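Local coordinates for protein glutathione S-transferase omega-like 2 (PDB 5LKB) that acts as a homodimeric, glutathione-dependent one-cysteine thiol transferase that reduces dehydroascorbate and dimethylarsinic acid and reacts with glutathionyl-(hydro)quinones, at residues N241-L246 with N308-R313; K251-K256 with P317-W322. One frame throughout, in Å; residues are numbered along the deposited sequence.

Contact 1 of 2, residues N241-L246 with N308-R313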
loop_
_atom_site.group_PDB
_atom_site.type_symbol
_atom_site.label_atom_id
_atom_site.label_comp_id
_atom_site.label_asym_id
_atom_site.label_seq_id
_atom_site.Cartn_x
_atom_site.Cartn_y
_atom_site.Cartn_z
ATOM N N ASN A 241 -3.215 8.906 -14.421
ATOM C CA ASN A 241 -3.928 10.192 -14.472
ATOM C C ASN A 241 -3.969 10.854 -13.103
ATOM O O ASN A 241 -3.778 12.073 -13.006
ATOM C CB ASN A 241 -5.302 9.982 -15.087
ATOM C CG ASN A 241 -6.004 11.302 -15.350
ATOM O OD1 ASN A 241 -5.500 12.146 -16.130
ATOM N ND2 ASN A 241 -7.061 11.526 -14.646
ATOM N N VAL A 242 -4.203 10.078 -12.026
ATOM C CA VAL A 242 -4.190 10.646 -10.685
ATOM C C VAL A 242 -2.864 11.317 -10.424
ATOM O O VAL A 242 -2.785 12.451 -9.959
ATOM C CB VAL A 242 -4.487 9.542 -9.654
ATOM C CG1 VAL A 242 -4.114 10.013 -8.252
ATOM C CG2 VAL A 242 -5.947 9.072 -9.671
ATOM N N PHE A 243 -1.753 10.567 -10.600
ATOM C CA PHE A 243 -0.460 11.129 -10.244
ATOM C C PHE A 243 -0.064 12.284 -11.159
ATOM O O PHE A 243 0.563 13.232 -10.696
ATOM C CB PHE A 243 0.626 10.014 -10.159
ATOM C CG PHE A 243 0.502 9.216 -8.871
ATOM C CD1 PHE A 243 1.041 9.715 -7.715
ATOM C CD2 PHE A 243 -0.259 8.062 -8.825
ATOM C CE1 PHE A 243 0.860 9.058 -6.481
ATOM C CE2 PHE A 243 -0.441 7.383 -7.601
ATOM C CZ PHE A 243 0.098 7.901 -6.465
ATOM N N GLU A 244 -0.474 12.251 -12.427
ATOM C CA GLU A 244 -0.177 13.364 -13.329
ATOM C C GLU A 244 -0.825 14.647 -12.818
ATOM O O GLU A 244 -0.210 15.725 -12.851
ATOM C CB GLU A 244 -0.670 13.036 -14.727
ATOM C CG GLU A 244 -0.593 14.157 -15.742
ATOM C CD GLU A 244 -1.250 13.756 -17.055
ATOM O OE1 GLU A 244 -1.407 12.544 -17.303
ATOM O OE2 GLU A 244 -1.653 14.657 -17.817
ATOM N N HIS A 245 -2.014 14.514 -12.251
ATOM C CA HIS A 245 -2.722 15.672 -11.740
ATOM C C HIS A 245 -2.304 16.064 -10.347
ATOM O O HIS A 245 -2.361 17.259 -10.003
ATOM C CB HIS A 245 -4.215 15.510 -11.928
ATOM C CG HIS A 245 -4.583 15.622 -13.360
ATOM N ND1 HIS A 245 -4.509 14.542 -14.216
ATOM C CD2 HIS A 245 -4.965 16.698 -14.108
ATOM C CE1 HIS A 245 -4.873 14.940 -15.429
ATOM N NE2 HIS A 245 -5.171 16.238 -15.385
ATOM N N LEU A 246 -1.868 15.122 -9.519
ATOM C CA LEU A 246 -1.229 15.550 -8.281
ATOM C C LEU A 246 0.038 16.349 -8.569
ATOM O O LEU A 246 0.364 17.300 -7.855
ATOM C CB LEU A 246 -0.899 14.344 -7.388
ATOM C CG LEU A 246 -2.035 13.550 -6.736
ATOM C CD1 LEU A 246 -1.520 12.271 -6.084
ATOM C CD2 LEU A 246 -2.779 14.392 -5.742
ATOM N N ASN A 308 -0.456 4.232 -5.720
ATOM C CA ASN A 308 0.715 3.998 -4.878
ATOM C C ASN A 308 2.050 4.229 -5.556
ATOM O O ASN A 308 3.054 3.721 -5.070
ATOM C CB ASN A 308 0.647 2.617 -4.227
ATOM C CG ASN A 308 0.977 1.503 -5.173
ATOM O OD1 ASN A 308 0.834 1.629 -6.381
ATOM N ND2 ASN A 308 1.425 0.372 -4.599
ATOM N N PHE A 309 2.124 5.041 -6.605
ATOM C CA PHE A 309 3.441 5.464 -7.121
ATOM C C PHE A 309 4.315 5.978 -5.996
ATOM O O PHE A 309 5.522 5.706 -5.917
ATOM C CB PHE A 309 3.314 6.562 -8.195
ATOM C CG PHE A 309 2.643 6.144 -9.529
ATOM C CD1 PHE A 309 2.033 4.899 -9.732
ATOM C CD2 PHE A 309 2.660 7.037 -10.623
ATOM C CE1 PHE A 309 1.378 4.589 -10.949
ATOM C CE2 PHE A 309 2.071 6.694 -11.808
ATOM C CZ PHE A 309 1.420 5.512 -11.974
ATOM N N THR A 310 3.703 6.798 -5.144
ATOM C CA THR A 310 4.270 7.357 -3.941
ATOM C C THR A 310 3.103 7.749 -3.054
ATOM O O THR A 310 1.931 7.562 -3.425
ATOM C CB THR A 310 5.185 8.533 -4.253
ATOM O OG1 THR A 310 5.893 8.932 -3.074
ATOM C CG2 THR A 310 4.418 9.638 -4.858
ATOM N N SER A 311 3.432 8.264 -1.873
ATOM C CA SER A 311 2.434 8.787 -0.941
ATOM C C SER A 311 2.541 10.297 -0.912
ATOM O O SER A 311 3.483 10.903 -1.435
ATOM C CB SER A 311 2.688 8.223 0.461
ATOM O OG SER A 311 3.889 8.612 0.966
ATOM N N ILE A 312 1.510 10.935 -0.359
ATOM C CA ILE A 312 1.602 12.382 -0.125
ATOM C C ILE A 312 2.789 12.713 0.766
ATOM O O ILE A 312 3.623 13.571 0.432
ATOM C CB ILE A 312 0.315 12.924 0.505
ATOM C CG1 ILE A 312 -0.901 12.693 -0.432
ATOM C CG2 ILE A 312 0.445 14.417 0.849
ATOM C CD1 ILE A 312 -0.808 13.297 -1.803
ATOM N N ARG A 313 2.926 12.015 1.886
ATOM C CA ARG A 313 3.923 12.407 2.863
ATOM C C ARG A 313 5.341 12.196 2.298
ATOM O O ARG A 313 6.261 12.977 2.600
ATOM C CB ARG A 313 3.730 11.605 4.154
ATOM C CG ARG A 313 3.948 10.092 4.043
ATOM C CD ARG A 313 3.481 9.342 5.276
ATOM N NE ARG A 313 2.052 9.517 5.494
ATOM C CZ ARG A 313 1.409 9.196 6.593
ATOM N NH1 ARG A 313 2.035 8.575 7.612
ATOM N NH2 ARG A 313 0.132 9.509 6.719
#

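Contact 2 of 2, residues K251-K256 with P317-W322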
loop_
_atom_site.group_PDB
_atom_site.type_symbol
_atom_site.label_atom_id
_atom_site.label_comp_id
_atom_site.label_asym_id
_atom_site.label_seq_id
_atom_site.Cartn_x
_atom_site.Cartn_y
_atom_site.Cartn_z
ATOM N N LYS A 251 2.862 21.515 -8.319
ATOM C CA LYS A 251 3.477 22.648 -9.032
ATOM C C LYS A 251 2.817 23.974 -8.649
ATOM O O LYS A 251 3.506 24.945 -8.296
ATOM C CB LYS A 251 3.408 22.396 -10.546
ATOM C CG LYS A 251 3.901 23.560 -11.410
ATOM C CD LYS A 251 5.339 23.904 -11.158
ATOM C CE LYS A 251 5.849 24.977 -12.186
ATOM N NZ LYS A 251 6.990 25.775 -11.608
ATOM N N ILE A 252 1.494 23.992 -8.611
ATOM C CA ILE A 252 0.768 25.195 -8.226
ATOM C C ILE A 252 1.184 25.631 -6.838
ATOM O O ILE A 252 1.482 26.807 -6.586
ATOM C CB ILE A 252 -0.741 24.944 -8.289
ATOM C CG1 ILE A 252 -1.229 24.930 -9.741
ATOM C CG2 ILE A 252 -1.541 26.027 -7.491
ATOM C CD1 ILE A 252 -2.651 24.453 -9.894
ATOM N N LEU A 253 1.176 24.681 -5.889
ATOM C CA LEU A 253 1.528 25.003 -4.520
ATOM C C LEU A 253 3.005 25.346 -4.345
ATOM O O LEU A 253 3.341 26.205 -3.529
ATOM C CB LEU A 253 1.121 23.851 -3.595
ATOM C CG LEU A 253 -0.353 23.619 -3.475
ATOM C CD1 LEU A 253 -0.674 22.429 -2.632
ATOM C CD2 LEU A 253 -1.051 24.865 -2.871
ATOM N N SER A 254 3.912 24.677 -5.085
ATOM C CA SER A 254 5.328 25.016 -5.024
ATOM C C SER A 254 5.574 26.445 -5.514
ATOM O O SER A 254 6.288 27.216 -4.871
ATOM C CB SER A 254 6.115 24.011 -5.862
ATOM O OG SER A 254 7.532 24.295 -5.935
ATOM N N ASP A 255 4.975 26.806 -6.640
ATOM C CA ASP A 255 5.096 28.173 -7.143
ATOM C C ASP A 255 4.546 29.170 -6.123
ATOM O O ASP A 255 5.172 30.204 -5.849
ATOM C CB ASP A 255 4.372 28.285 -8.480
ATOM C CG ASP A 255 5.133 27.642 -9.627
ATOM O OD1 ASP A 255 6.342 27.319 -9.439
ATOM O OD2 ASP A 255 4.521 27.469 -10.712
ATOM N N LYS A 256 3.398 28.864 -5.521
ATOM C CA LYS A 256 2.822 29.761 -4.518
ATOM C C LYS A 256 3.714 29.893 -3.288
ATOM O O LYS A 256 3.913 30.996 -2.755
ATOM C CB LYS A 256 1.413 29.314 -4.155
ATOM C CG LYS A 256 0.332 30.000 -4.964
ATOM C CD LYS A 256 -0.748 29.024 -5.285
ATOM C CE LYS A 256 -1.991 29.664 -5.831
ATOM N NZ LYS A 256 -2.736 30.296 -4.710
ATOM N N PRO A 317 5.804 17.187 -1.246
ATOM C CA PRO A 317 6.064 18.044 -0.076
ATOM C C PRO A 317 5.149 19.266 0.047
ATOM O O PRO A 317 4.764 19.618 1.168
ATOM C CB PRO A 317 7.537 18.464 -0.239
ATOM C CG PRO A 317 8.009 17.839 -1.459
ATOM C CD PRO A 317 6.968 17.025 -2.124
ATOM N N PHE A 318 4.783 19.907 -1.065
ATOM C CA PHE A 318 3.934 21.080 -0.941
ATOM C C PHE A 318 2.487 20.710 -0.641
ATOM O O PHE A 318 1.844 21.352 0.204
ATOM C CB PHE A 318 4.136 22.029 -2.141
ATOM C CG PHE A 318 5.490 22.657 -2.103
ATOM C CD1 PHE A 318 5.753 23.676 -1.191
ATOM C CD2 PHE A 318 6.526 22.178 -2.892
ATOM C CE1 PHE A 318 6.993 24.220 -1.091
ATOM C CE2 PHE A 318 7.788 22.736 -2.786
ATOM C CZ PHE A 318 8.012 23.767 -1.884
ATOM N N ILE A 319 1.931 19.695 -1.319
ATOM C CA ILE A 319 0.620 19.195 -0.894
ATOM C C ILE A 319 0.658 18.760 0.573
ATOM O O ILE A 319 -0.298 19.000 1.329
ATOM C CB ILE A 319 0.138 18.060 -1.812
ATOM C CG1 ILE A 319 -0.049 18.506 -3.274
ATOM C CG2 ILE A 319 -1.137 17.460 -1.272
ATOM C CD1 ILE A 319 -0.358 17.383 -4.263
ATOM N N HIS A 320 1.736 18.085 0.989
ATOM C CA HIS A 320 1.817 17.611 2.353
ATOM C C HIS A 320 1.815 18.778 3.365
ATOM O O HIS A 320 1.207 18.682 4.438
ATOM C CB HIS A 320 3.069 16.725 2.506
ATOM C CG HIS A 320 3.150 15.985 3.816
ATOM N ND1 HIS A 320 4.345 15.767 4.444
ATOM C CD2 HIS A 320 2.209 15.390 4.589
ATOM C CE1 HIS A 320 4.154 15.062 5.533
ATOM N NE2 HIS A 320 2.866 14.827 5.667
ATOM N N LEU A 321 2.529 19.865 3.058
ATOM C CA LEU A 321 2.508 21.029 3.934
ATOM C C LEU A 321 1.123 21.670 3.973
ATOM O O LEU A 321 0.582 21.936 5.061
ATOM C CB LEU A 321 3.548 22.000 3.425
ATOM C CG LEU A 321 3.597 23.329 4.178
ATOM C CD1 LEU A 321 4.023 23.147 5.563
ATOM C CD2 LEU A 321 4.566 24.249 3.409
ATOM N N TRP A 322 0.494 21.793 2.794
ATOM C CA TRP A 322 -0.823 22.385 2.686
ATOM C C TRP A 322 -1.877 21.585 3.465
ATOM O O TRP A 322 -2.724 22.164 4.154
ATOM C CB TRP A 322 -1.135 22.514 1.193
ATOM C CG TRP A 322 -2.570 22.777 0.843
ATOM C CD1 TRP A 322 -3.181 24.003 0.698
ATOM C CD2 TRP A 322 -3.582 21.807 0.583
ATOM N NE1 TRP A 322 -4.483 23.820 0.381
ATOM C CE2 TRP A 322 -4.765 22.486 0.297
ATOM C CE3 TRP A 322 -3.598 20.401 0.583
ATOM C CZ2 TRP A 322 -5.955 21.824 -0.006
ATOM C CZ3 TRP A 322 -4.737 19.745 0.282
ATOM C CH2 TRP A 322 -5.922 20.443 0.007
#

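Contact 1 of 2, residues N241-L246 with N308-R313
Phe243 and Phe309 lie over one another in an offset stack, their centroids 4.5 Å apart and their planes only 13° from parallel. The shift between the rings places Phe309 CB, not the middle of its ring, above the centre of the Phe243 ring: this CH-pi contact measures 3.6 Å from CB to centroid and lies 1° off the normal. In return Phe243 CD2 sits over the rim of the Phe309 ring, 3.5 Å from Phe309 CG. With CG anti to its carbonyl carbon (chi1 -77°), Phe243 reaches from the helix to the loop backbone, where its edge meets two polar atoms near the ring plane: Thr310 O, 3.6 Å from Phe243 CZ, and Asn308 N, 3.7 Å from Phe243 CE2. Thr310 O is buried by the contact with no hydrogen-bond partner in the model; the C-H edge of Phe243 is what faces it. One turn on, Leu246 CD1 and Ile312 CD1 approach more loosely, at 4.5 Å.

Farther out, Ser311 OG caps Ala314 N at the start of helix 312-315, while Asp298 accepts from Ile312 N and pairs with Arg313. On the dimer side, Lys364 of the second subunit makes a cation-pi contact with Phe309, and Asn308 OD1 accepts from Gly362 N of that subunit. An offset phenylalanine stack thus joins helix 232-264 to the loop before helix 312-315, within the all-helical C-terminal domain of a glutathione transferase and beside its dimer interface.

Contact 2 of 2, residues K251-K256 with P317-W322
Two helices of the C-terminal glutathione transferase domain, 232-264 and 317-329, cross steeply here: their local axes approach to 8.5 Å at 76°. The backbones come nearest at Leu253 and Phe318, whose CB atoms are 3.8 Å apart. Phe318 has CG anti to its carbonyl carbon (chi1 -69°), which lays the ring against the other helix; Ser254 CA stands over one face, 3.8 Å from the centroid and 15° off the normal, a CH-pi contact displaced toward the rim. Ser254 CB adds a 3.5 Å approach to Phe318 CD2. Were Phe318 cut back to an alanine, Ser254 would probably lose the aromatic face over its CA and a gap would open between the helices.

This is the packing of a helical bundle, and on its inner side Leu253 pushes one methyl between two residues of the facing helix: CD1 lies 3.9 Å from Trp322 CB and 4.0 Å from Ile319 CG1. Trp322 NE1 is hydrogen-bonded to Asp287 OD1 on helix 285-304, which ties a third helix to the junction. Glu250, one turn before Ser254, takes hydrogen bonds from Phe318 N at OE2 and from Ile319 N at OE1, so both carboxylate oxygens hold the first turn of helix 317-329.

Overall arrangement
From the N terminus, the chain first passes through the thioredoxin-like domain, which carries the nucleophile Cys46 and glutathione-binding residues such as Glu173 and Ser174, away from both contacts. Helix 232-264 then supplies the first segment of each, 241-246 before 251-256. The chain continues through helices 269-273 and 285-304 and returns at 308-313, closing contact 1 with 61 residues between its segments; 317-322 closes contact 2 with 60. The two closures therefore cross rather than nest. With centres about 13 Å apart, they also touch directly: Leu246 O lies 3.7 Å from Ile319 CD1. Together they join the loop at 308-311 and the start of helix 317-329 to successive turns of helix 232-264.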